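Local structure of mirolysin (Tannerella forsythia, 6R7V) at residues I47-H52 with R150-W155; V54-A59 with S124-S129; V73-F78 with I101-A106. The protein is a zinc-dependent peptidase of the pappalysin family within the metzincins, seen here as its latent zymogen, and probably cleaves protein substrates once activated. The protein carries 1 engineered substitution. All blocks are in the same frame, centred on the assembly; numbering follows the deposited sequence.

Interaction 1 (I47-H52 with R150-W155)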
loop_
_atom_site.group_PDB
_atom_site.type_symbol
_atom_site.label_atom_id
_atom_site.label_comp_id
_atom_site.label_asym_id
_atom_site.label_seq_id
_atom_site.Cartn_x
_atom_site.Cartn_y
_atom_site.Cartn_z
ATOM N N ILE A 47 11.835 4.273 5.039
ATOM C CA ILE A 47 10.887 5.144 4.371
ATOM C C ILE A 47 10.463 6.273 5.293
ATOM O O ILE A 47 9.703 6.012 6.225
ATOM C CB ILE A 47 9.623 4.345 3.949
ATOM C CG1 ILE A 47 9.932 3.077 3.124
ATOM C CG2 ILE A 47 8.598 5.263 3.216
ATOM C CD1 ILE A 47 10.485 3.254 1.862
ATOM N N PRO A 48 10.868 7.537 5.021
ATOM C CA PRO A 48 10.324 8.691 5.780
ATOM C C PRO A 48 8.879 8.908 5.395
ATOM O O PRO A 48 8.547 8.879 4.208
ATOM C CB PRO A 48 11.183 9.882 5.284
ATOM C CG PRO A 48 12.395 9.252 4.597
ATOM C CD PRO A 48 11.817 7.983 3.980
ATOM N N VAL A 49 7.998 9.107 6.382
ATOM C CA VAL A 49 6.579 9.238 6.134
ATOM C C VAL A 49 6.073 10.579 6.607
ATOM O O VAL A 49 6.431 11.051 7.681
ATOM C CB VAL A 49 5.812 8.100 6.885
ATOM C CG1 VAL A 49 4.287 8.239 6.739
ATOM C CG2 VAL A 49 6.263 6.716 6.399
ATOM N N VAL A 50 5.166 11.163 5.843
ATOM C CA VAL A 50 4.379 12.300 6.285
ATOM C C VAL A 50 2.916 11.914 6.149
ATOM O O VAL A 50 2.484 11.382 5.110
ATOM C CB VAL A 50 4.727 13.623 5.564
ATOM C CG1 VAL A 50 4.592 13.514 4.037
ATOM C CG2 VAL A 50 3.908 14.792 6.118
ATOM N N VAL A 51 2.177 12.099 7.237
ATOM C CA VAL A 51 0.723 11.839 7.239
ATOM C C VAL A 51 -0.009 13.159 7.182
ATOM O O VAL A 51 0.171 14.019 8.073
ATOM C CB VAL A 51 0.318 11.023 8.482
ATOM C CG1 VAL A 51 -1.196 10.757 8.481
ATOM C CG2 VAL A 51 1.085 9.705 8.499
ATOM N N HIS A 52 -0.840 13.324 6.143
ATOM C CA HIS A 52 -1.640 14.527 5.956
ATOM C C HIS A 52 -3.053 14.263 6.381
ATOM O O HIS A 52 -3.772 13.598 5.629
ATOM C CB HIS A 52 -1.644 15.009 4.499
ATOM C CG HIS A 52 -0.295 15.190 3.893
ATOM N ND1 HIS A 52 0.513 16.246 4.251
ATOM C CD2 HIS A 52 0.333 14.463 2.930
ATOM C CE1 HIS A 52 1.621 16.124 3.528
ATOM N NE2 HIS A 52 1.544 15.074 2.699
ATOM N N ARG A 150 11.437 11.991 -1.708
ATOM C CA ARG A 150 12.025 11.811 -0.392
ATOM C C ARG A 150 11.071 11.310 0.676
ATOM O O ARG A 150 11.550 10.749 1.663
ATOM C CB ARG A 150 12.623 13.133 0.074
ATOM C CG ARG A 150 13.824 13.508 -0.805
ATOM C CD ARG A 150 14.466 14.803 -0.414
ATOM N NE ARG A 150 15.047 15.410 -1.610
ATOM C CZ ARG A 150 15.706 16.560 -1.632
ATOM N NH1 ARG A 150 15.906 17.239 -0.509
ATOM N NH2 ARG A 150 16.174 17.040 -2.775
ATOM N N TYR A 151 9.778 11.555 0.533
ATOM C CA TYR A 151 8.806 11.147 1.545
ATOM C C TYR A 151 7.725 10.311 0.948
ATOM O O TYR A 151 7.267 10.566 -0.170
ATOM C CB TYR A 151 8.088 12.395 2.149
ATOM C CG TYR A 151 9.009 13.452 2.720
ATOM C CD1 TYR A 151 9.313 13.482 4.082
ATOM C CD2 TYR A 151 9.483 14.499 1.925
ATOM C CE1 TYR A 151 10.102 14.496 4.624
ATOM C CE2 TYR A 151 10.228 15.544 2.467
ATOM C CZ TYR A 151 10.545 15.532 3.816
ATOM O OH TYR A 151 11.322 16.536 4.327
ATOM N N LEU A 152 7.257 9.334 1.732
ATOM C CA LEU A 152 5.990 8.668 1.436
ATOM C C LEU A 152 4.910 9.529 2.054
ATOM O O LEU A 152 4.878 9.733 3.271
ATOM C CB LEU A 152 5.914 7.234 1.978
ATOM C CG LEU A 152 4.495 6.611 2.150
ATOM C CD1 LEU A 152 3.757 6.445 0.801
ATOM C CD2 LEU A 152 4.556 5.242 2.811
ATOM N N ASN A 153 4.009 10.023 1.200
ATOM C CA ASN A 153 2.867 10.831 1.609
ATOM C C ASN A 153 1.639 9.955 1.793
ATOM O O ASN A 153 1.248 9.242 0.854
ATOM C CB ASN A 153 2.552 11.880 0.552
ATOM C CG ASN A 153 3.573 12.964 0.442
ATOM O OD1 ASN A 153 3.401 14.077 0.960
ATOM N ND2 ASN A 153 4.668 12.676 -0.225
ATOM N N ILE A 154 1.063 9.983 3.001
ATOM C CA ILE A 154 -0.144 9.248 3.316
ATOM C C ILE A 154 -1.217 10.245 3.671
ATOM O O ILE A 154 -1.082 10.926 4.709
ATOM C CB ILE A 154 0.041 8.253 4.469
ATOM C CG1 ILE A 154 1.194 7.252 4.211
ATOM C CG2 ILE A 154 -1.297 7.537 4.707
ATOM C CD1 ILE A 154 1.416 6.240 5.413
ATOM N N TRP A 155 -2.246 10.392 2.820
ATOM C CA TRP A 155 -3.336 11.320 3.110
ATOM C C TRP A 155 -4.425 10.558 3.817
ATOM O O TRP A 155 -4.708 9.409 3.430
ATOM C CB TRP A 155 -3.874 11.936 1.813
ATOM C CG TRP A 155 -2.977 12.937 1.182
ATOM C CD1 TRP A 155 -3.066 14.295 1.305
ATOM C CD2 TRP A 155 -1.977 12.687 0.178
ATOM N NE1 TRP A 155 -2.125 14.909 0.501
ATOM C CE2 TRP A 155 -1.419 13.937 -0.177
ATOM C CE3 TRP A 155 -1.449 11.518 -0.414
ATOM C CZ2 TRP A 155 -0.424 14.057 -1.157
ATOM C CZ3 TRP A 155 -0.435 11.638 -1.352
ATOM C CH2 TRP A 155 0.040 12.896 -1.749
#

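Interaction 2 (V54-A59 with S124-S129)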
loop_
_atom_site.group_PDB
_atom_site.type_symbol
_atom_site.label_atom_id
_atom_site.label_comp_id
_atom_site.label_asym_id
_atom_site.label_seq_id
_atom_site.Cartn_x
_atom_site.Cartn_y
_atom_site.Cartn_z
ATOM N N VAL A 54 -6.644 15.496 6.562
ATOM C CA VAL A 54 -7.460 16.521 5.919
ATOM C C VAL A 54 -8.856 16.321 6.472
ATOM O O VAL A 54 -9.441 15.254 6.285
ATOM C CB VAL A 54 -7.372 16.398 4.372
ATOM C CG1 VAL A 54 -8.208 17.483 3.704
ATOM C CG2 VAL A 54 -5.907 16.449 3.881
ATOM N N TYR A 55 -9.372 17.304 7.213
ATOM C CA TYR A 55 -10.589 17.082 7.969
ATOM C C TYR A 55 -11.604 18.166 7.799
ATOM O O TYR A 55 -11.273 19.356 7.811
ATOM C CB TYR A 55 -10.231 16.899 9.476
ATOM C CG TYR A 55 -9.613 18.107 10.149
ATOM C CD1 TYR A 55 -8.243 18.354 10.064
ATOM C CD2 TYR A 55 -10.393 18.990 10.882
ATOM C CE1 TYR A 55 -7.678 19.495 10.628
ATOM C CE2 TYR A 55 -9.840 20.127 11.457
ATOM C CZ TYR A 55 -8.475 20.363 11.343
ATOM O OH TYR A 55 -7.926 21.471 11.939
ATOM N N ASN A 56 -12.871 17.746 7.760
ATOM C CA ASN A 56 -14.021 18.636 7.629
ATOM C C ASN A 56 -14.773 18.720 8.953
ATOM O O ASN A 56 -15.631 19.581 9.122
ATOM C CB ASN A 56 -14.930 18.099 6.510
ATOM C CG ASN A 56 -16.242 18.814 6.300
ATOM O OD1 ASN A 56 -17.332 18.214 6.431
ATOM N ND2 ASN A 56 -16.175 20.112 5.995
ATOM N N ASN A 57 -14.460 17.839 9.902
ATOM C CA ASN A 57 -15.110 17.792 11.212
ATOM C C ASN A 57 -14.184 17.099 12.233
ATOM O O ASN A 57 -13.112 16.611 11.878
ATOM C CB ASN A 57 -16.498 17.106 11.103
ATOM C CG ASN A 57 -16.456 15.689 10.597
ATOM O OD1 ASN A 57 -15.576 14.898 10.957
ATOM N ND2 ASN A 57 -17.399 15.348 9.725
ATOM N N SER A 58 -14.593 17.044 13.502
ATOM C CA SER A 58 -13.792 16.491 14.597
ATOM C C SER A 58 -13.549 15.012 14.431
ATOM O O SER A 58 -12.430 14.584 14.701
ATOM C CB SER A 58 -14.461 16.745 15.947
ATOM O OG SER A 58 -15.817 16.332 15.903
ATOM N N ALA A 59 -14.559 14.229 13.957
ATOM C CA ALA A 59 -14.348 12.779 13.766
ATOM C C ALA A 59 -13.193 12.510 12.794
ATOM O O ALA A 59 -12.436 11.528 12.948
ATOM C CB ALA A 59 -15.614 12.143 13.207
ATOM N N SER A 124 -13.339 22.515 3.587
ATOM C CA SER A 124 -14.748 22.643 3.288
ATOM C C SER A 124 -15.234 21.425 2.481
ATOM O O SER A 124 -16.449 21.246 2.372
ATOM C CB SER A 124 -14.985 23.918 2.480
ATOM O OG SER A 124 -14.878 25.072 3.299
ATOM N N THR A 125 -14.322 20.612 1.884
ATOM C CA THR A 125 -14.722 19.457 1.105
ATOM C C THR A 125 -15.310 18.399 2.040
ATOM O O THR A 125 -14.670 18.023 3.020
ATOM C CB THR A 125 -13.516 18.944 0.317
ATOM O OG1 THR A 125 -13.091 19.981 -0.559
ATOM C CG2 THR A 125 -13.826 17.695 -0.475
ATOM N N GLU A 126 -16.535 17.947 1.757
ATOM C CA GLU A 126 -17.171 16.926 2.602
ATOM C C GLU A 126 -16.637 15.526 2.326
ATOM O O GLU A 126 -16.423 14.753 3.265
ATOM C CB GLU A 126 -18.682 16.943 2.408
ATOM C CG GLU A 126 -19.367 18.020 3.231
ATOM C CD GLU A 126 -20.822 17.740 3.552
ATOM O OE1 GLU A 126 -21.256 18.106 4.668
ATOM O OE2 GLU A 126 -21.527 17.146 2.703
ATOM N N THR A 127 -16.447 15.193 1.049
ATOM C CA THR A 127 -15.984 13.874 0.643
ATOM C C THR A 127 -14.961 14.012 -0.483
ATOM O O THR A 127 -15.247 14.743 -1.441
ATOM C CB THR A 127 -17.184 13.004 0.191
ATOM O OG1 THR A 127 -18.207 13.028 1.187
ATOM C CG2 THR A 127 -16.790 11.555 -0.108
ATOM N N PHE A 128 -13.808 13.310 -0.394
ATOM C CA PHE A 128 -12.789 13.391 -1.431
ATOM C C PHE A 128 -13.021 12.319 -2.450
ATOM O O PHE A 128 -13.578 11.261 -2.140
ATOM C CB PHE A 128 -11.393 13.287 -0.823
ATOM C CG PHE A 128 -11.045 14.578 -0.122
ATOM C CD1 PHE A 128 -11.355 14.765 1.218
ATOM C CD2 PHE A 128 -10.525 15.657 -0.835
ATOM C CE1 PHE A 128 -11.109 15.993 1.846
ATOM C CE2 PHE A 128 -10.262 16.876 -0.208
ATOM C CZ PHE A 128 -10.523 17.030 1.138
ATOM N N SER A 129 -12.577 12.590 -3.668
ATOM C CA SER A 129 -12.765 11.726 -4.818
ATOM C C SER A 129 -11.442 11.169 -5.306
ATOM O O SER A 129 -10.485 11.920 -5.513
ATOM C CB SER A 129 -13.446 12.520 -5.936
ATOM O OG SER A 129 -13.181 12.026 -7.237
HETATM O O HOH W 1 -17.215 15.358 5.766
#

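Interaction 3 (V73-F78 with I101-A106)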
loop_
_atom_site.group_PDB
_atom_site.type_symbol
_atom_site.label_atom_id
_atom_site.label_comp_id
_atom_site.label_asym_id
_atom_site.label_seq_id
_atom_site.Cartn_x
_atom_site.Cartn_y
_atom_site.Cartn_z
ATOM N N VAL A 73 1.892 -0.549 12.926
ATOM C CA VAL A 73 1.393 -1.673 12.129
ATOM C C VAL A 73 2.235 -1.851 10.856
ATOM O O VAL A 73 2.588 -2.991 10.513
ATOM C CB VAL A 73 -0.097 -1.453 11.776
ATOM C CG1 VAL A 73 -0.568 -2.451 10.703
ATOM C CG2 VAL A 73 -0.992 -1.581 13.015
ATOM N N LEU A 74 2.593 -0.756 10.161
ATOM C CA LEU A 74 3.420 -0.920 8.964
ATOM C C LEU A 74 4.757 -1.553 9.307
ATOM O O LEU A 74 5.203 -2.451 8.614
ATOM C CB LEU A 74 3.654 0.403 8.240
ATOM C CG LEU A 74 2.393 1.108 7.685
ATOM C CD1 LEU A 74 2.762 2.457 7.086
ATOM C CD2 LEU A 74 1.745 0.275 6.549
ATOM N N ASN A 75 5.355 -1.135 10.415
ATOM C CA ASN A 75 6.638 -1.706 10.830
ATOM C C ASN A 75 6.504 -3.160 11.248
ATOM O O ASN A 75 7.441 -3.921 11.021
ATOM C CB ASN A 75 7.253 -0.875 11.932
ATOM C CG ASN A 75 7.912 0.368 11.348
ATOM O OD1 ASN A 75 8.702 0.244 10.426
ATOM N ND2 ASN A 75 7.610 1.553 11.845
ATOM N N GLU A 76 5.357 -3.567 11.769
ATOM C CA GLU A 76 5.144 -4.978 12.065
ATOM C C GLU A 76 4.971 -5.779 10.798
ATOM O O GLU A 76 5.686 -6.774 10.570
ATOM C CB GLU A 76 3.872 -5.174 12.912
ATOM C CG GLU A 76 4.014 -4.664 14.336
ATOM C CD GLU A 76 2.759 -4.830 15.183
ATOM O OE1 GLU A 76 1.783 -5.471 14.731
ATOM O OE2 GLU A 76 2.752 -4.288 16.308
ATOM N N ASP A 77 4.044 -5.333 9.915
ATOM C CA ASP A 77 3.725 -6.155 8.743
ATOM C C ASP A 77 4.859 -6.253 7.747
ATOM O O ASP A 77 4.994 -7.315 7.113
ATOM C CB ASP A 77 2.469 -5.590 8.080
ATOM C CG ASP A 77 1.212 -5.693 8.959
ATOM O OD1 ASP A 77 1.266 -6.392 10.006
ATOM O OD2 ASP A 77 0.171 -5.118 8.577
ATOM N N PHE A 78 5.646 -5.189 7.584
ATOM C CA PHE A 78 6.769 -5.184 6.638
ATOM C C PHE A 78 8.069 -5.741 7.232
ATOM O O PHE A 78 9.114 -5.721 6.563
ATOM C CB PHE A 78 6.977 -3.759 6.105
ATOM C CG PHE A 78 5.962 -3.361 5.064
ATOM C CD1 PHE A 78 4.708 -2.873 5.436
ATOM C CD2 PHE A 78 6.228 -3.532 3.708
ATOM C CE1 PHE A 78 3.735 -2.592 4.466
ATOM C CE2 PHE A 78 5.255 -3.200 2.734
ATOM C CZ PHE A 78 4.029 -2.716 3.125
ATOM N N ILE A 101 11.725 -3.571 5.484
ATOM C CA ILE A 101 11.419 -2.182 5.188
ATOM C C ILE A 101 10.876 -1.582 6.479
ATOM O O ILE A 101 9.942 -2.137 7.072
ATOM C CB ILE A 101 10.398 -2.080 4.020
ATOM C CG1 ILE A 101 10.982 -2.655 2.729
ATOM C CG2 ILE A 101 9.981 -0.616 3.803
ATOM C CD1 ILE A 101 9.967 -2.750 1.530
ATOM N N GLU A 102 11.441 -0.439 6.882
ATOM C CA GLU A 102 11.037 0.351 8.050
ATOM C C GLU A 102 10.377 1.641 7.648
ATOM O O GLU A 102 10.783 2.239 6.654
ATOM C CB GLU A 102 12.278 0.771 8.871
ATOM C CG GLU A 102 12.937 -0.257 9.734
ATOM C CD GLU A 102 14.242 0.245 10.331
ATOM O OE1 GLU A 102 14.597 1.436 10.174
ATOM O OE2 GLU A 102 14.954 -0.598 10.890
ATOM N N PHE A 103 9.495 2.153 8.502
ATOM C CA PHE A 103 8.767 3.397 8.280
ATOM C C PHE A 103 8.969 4.278 9.471
ATOM O O PHE A 103 8.898 3.804 10.606
ATOM C CB PHE A 103 7.269 3.127 8.088
ATOM C CG PHE A 103 6.952 2.262 6.896
ATOM C CD1 PHE A 103 7.047 0.873 6.976
ATOM C CD2 PHE A 103 6.596 2.833 5.677
ATOM C CE1 PHE A 103 6.760 0.072 5.870
ATOM C CE2 PHE A 103 6.349 2.030 4.556
ATOM C CZ PHE A 103 6.426 0.646 4.664
ATOM N N LYS A 104 9.278 5.557 9.233
ATOM C CA LYS A 104 9.418 6.490 10.350
ATOM C C LYS A 104 8.795 7.794 9.972
ATOM O O LYS A 104 9.031 8.296 8.867
ATOM C CB LYS A 104 10.888 6.737 10.746
ATOM C CG LYS A 104 11.625 5.561 11.354
ATOM C CD LYS A 104 13.063 5.970 11.731
ATOM C CE LYS A 104 13.904 4.744 11.934
ATOM N NZ LYS A 104 15.271 5.074 12.401
ATOM N N LEU A 105 8.076 8.418 10.917
ATOM C CA LEU A 105 7.546 9.730 10.624
ATOM C C LEU A 105 8.692 10.727 10.450
ATOM O O LEU A 105 9.660 10.714 11.222
ATOM C CB LEU A 105 6.644 10.197 11.764
ATOM C CG LEU A 105 5.301 9.450 11.895
ATOM C CD1 LEU A 105 4.579 9.882 13.194
ATOM C CD2 LEU A 105 4.375 9.783 10.703
ATOM N N ALA A 106 8.580 11.581 9.438
ATOM C CA ALA A 106 9.580 12.604 9.174
ATOM C C ALA A 106 9.757 13.537 10.356
ATOM O O ALA A 106 8.809 13.827 11.074
ATOM C CB ALA A 106 9.155 13.421 7.957
#

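Interaction 1 (I47-H52 with R150-W155)
H52 and N153 both set CG beside the backbone N and anti to the carbonyl carbon (chi1 -53° and -70°), and this common choice brings imidazole and amide together on the face of the sheet that also carries V50 and W155. H52 NE2 donates to N153 OD1 at 2.7 Å with an N-H...O angle of 172°. The donor meets a lone pair in the carbonyl plane, and the two flat groups are nearly coplanar. W146 N binds the same OD1, so two donors hold the amide oxygen, while T119 OG1 bonds to H52 ND1 and helps to fix the ring's rotation. H52 CD2 sits 3.5 Å above the W155 ring plane, displaced toward the rim, and W155 NE1 is bonded to N143 O. V50 CG1, placed between its backbone N and carbonyl carbon, comes to 3.3 Å from N153 OD1.

The face of V49, L152, V51 and I154 carries only apolar side chains from the two segments. V49 CG1 meets the I154 CD1 tip at 3.7 Å, and I47 CG2 rests on L152 CB at 3.6 Å, the side chains of each pair lying at a slant to one another. Four near-straight backbone bonds join the two strands: P48 O accepts from L152 N (2.8 Å), L152 O from V50 N, V50 O from I154 N (2.9 Å), and I154 O from H52 N. The acceptors alternate between the chains and the axes run in nearly the same sense, 4.6 Å apart. Such alternation is characteristic of neighbouring parallel strands, here in the mixed sheet that probably corresponds to the twisted sheet of the metzincin N-terminal subdomain.

Interaction 2 (V54-A59 with S124-S129)
V54 and F128 form the tight part of this contact: V54 CG1 reaches F128 CZ at 3.5 Å and approaches the ring obliquely, the two side chains standing about at right angles. CG1 is anti to the backbone N of V54 (chi1 -179°), which brings this methyl to the CZ and CE1 atoms of the phenyl ring. T125, from the ring's own segment, has its CG2 over one face, 3.6 Å above the plane and over the centre. V54 and F128 are both buried, and the F128 side chain also touches N134 and V135.

Around N56 the packing is looser. Its CB comes to 3.5 Å from T125 O, and no direct hydrogen bond links the two segments. Instead a water bridges them, 2.9 Å from N56 OD1 and 2.7 Å from E126 O, the latter oxygen also bonded to N158 ND2. The other end of the amide is held by T123 O, which bonds to N56 ND2. E126 CG passes N56 OD1 at 3.8 Å, with the carboxylate plane turned steeply against the amide; S124 and E126 are exposed here and N56 partly so.

The touching parts, 54-56 and 124-128, run 123° apart, and 124-129 has no regular strand. V54 is bonded through its backbone to V156, and F128 likewise to N158. This is plain structural packing: an irregular loop following strand 118-122 folds over the C-terminal end of strand 45-55, as connecting loops do at the strand ends of an alpha/beta sheet.

Interaction 3 (V73-F78 with I101-A106)
N75 OD1 accepts the shortest polar bond of the contact, from F103 N at 2.8 Å, with the donor tilted somewhat out of the amide carbonyl plane. The same side chain returns a bond: N75 ND2 donates to F103 O at 2.9 Å, almost straight (174°) and with the acceptor in the amide plane. CG beside the backbone N (chi1 -79°) swings the amide from the helix flank to the strand edge. E102 CA lies 3.3 Å from OD1, close beside the bonded N-H.

The rest of the contact is mainly apolar packing round F103. L74 CB stands over one face of the F103 ring, 4.0 Å from its centroid, a CH-pi contact. The F103 edge in turn points at the face of F78 in a T-shaped pair with centroids 5.1 Å apart and planes at 68°. F78 CB also touches I101 O at 3.5 Å, a buried carbonyl that has no hydrogen-bond partner. V209, on the helix bearing the zinc ligands H207 and H211, packs on both F78 and F103.

The backbone of E102 and K104 bonds to strand 45-55, while F103 presents its N-H and C=O on the other edge. N75 therefore stands in for a further strand there, satisfying both groups. Because donor and acceptor are matched, a flipped amide would lose both bonds, which fixes its orientation and helps to hold the last turn of helix 64-77 against the edge of strand 101-105.

Of the elements involved, strand 45-55 comes first and supplies one side of interactions 1 and 2, its 47-52 part pairing across a 97-residue excursion and its C-terminal end with the turn after it, 54-59, meeting a loop 64 residues on. Helix 64-77 follows, and interaction 3 closes the shortest loop, 22 residues, onto strand 101-105. The three closures are concentric and none cross: 3 falls within 2, and 2 within 1. Interactions 1 and 3 touch directly, since I47 N lies 2.8 Å from E102 O and V49 N a like distance from K104 O, probable hydrogen bonds. Interaction 2 sits about 13 Å from interaction 3 at nearest atoms, joined to it through the shared sheet.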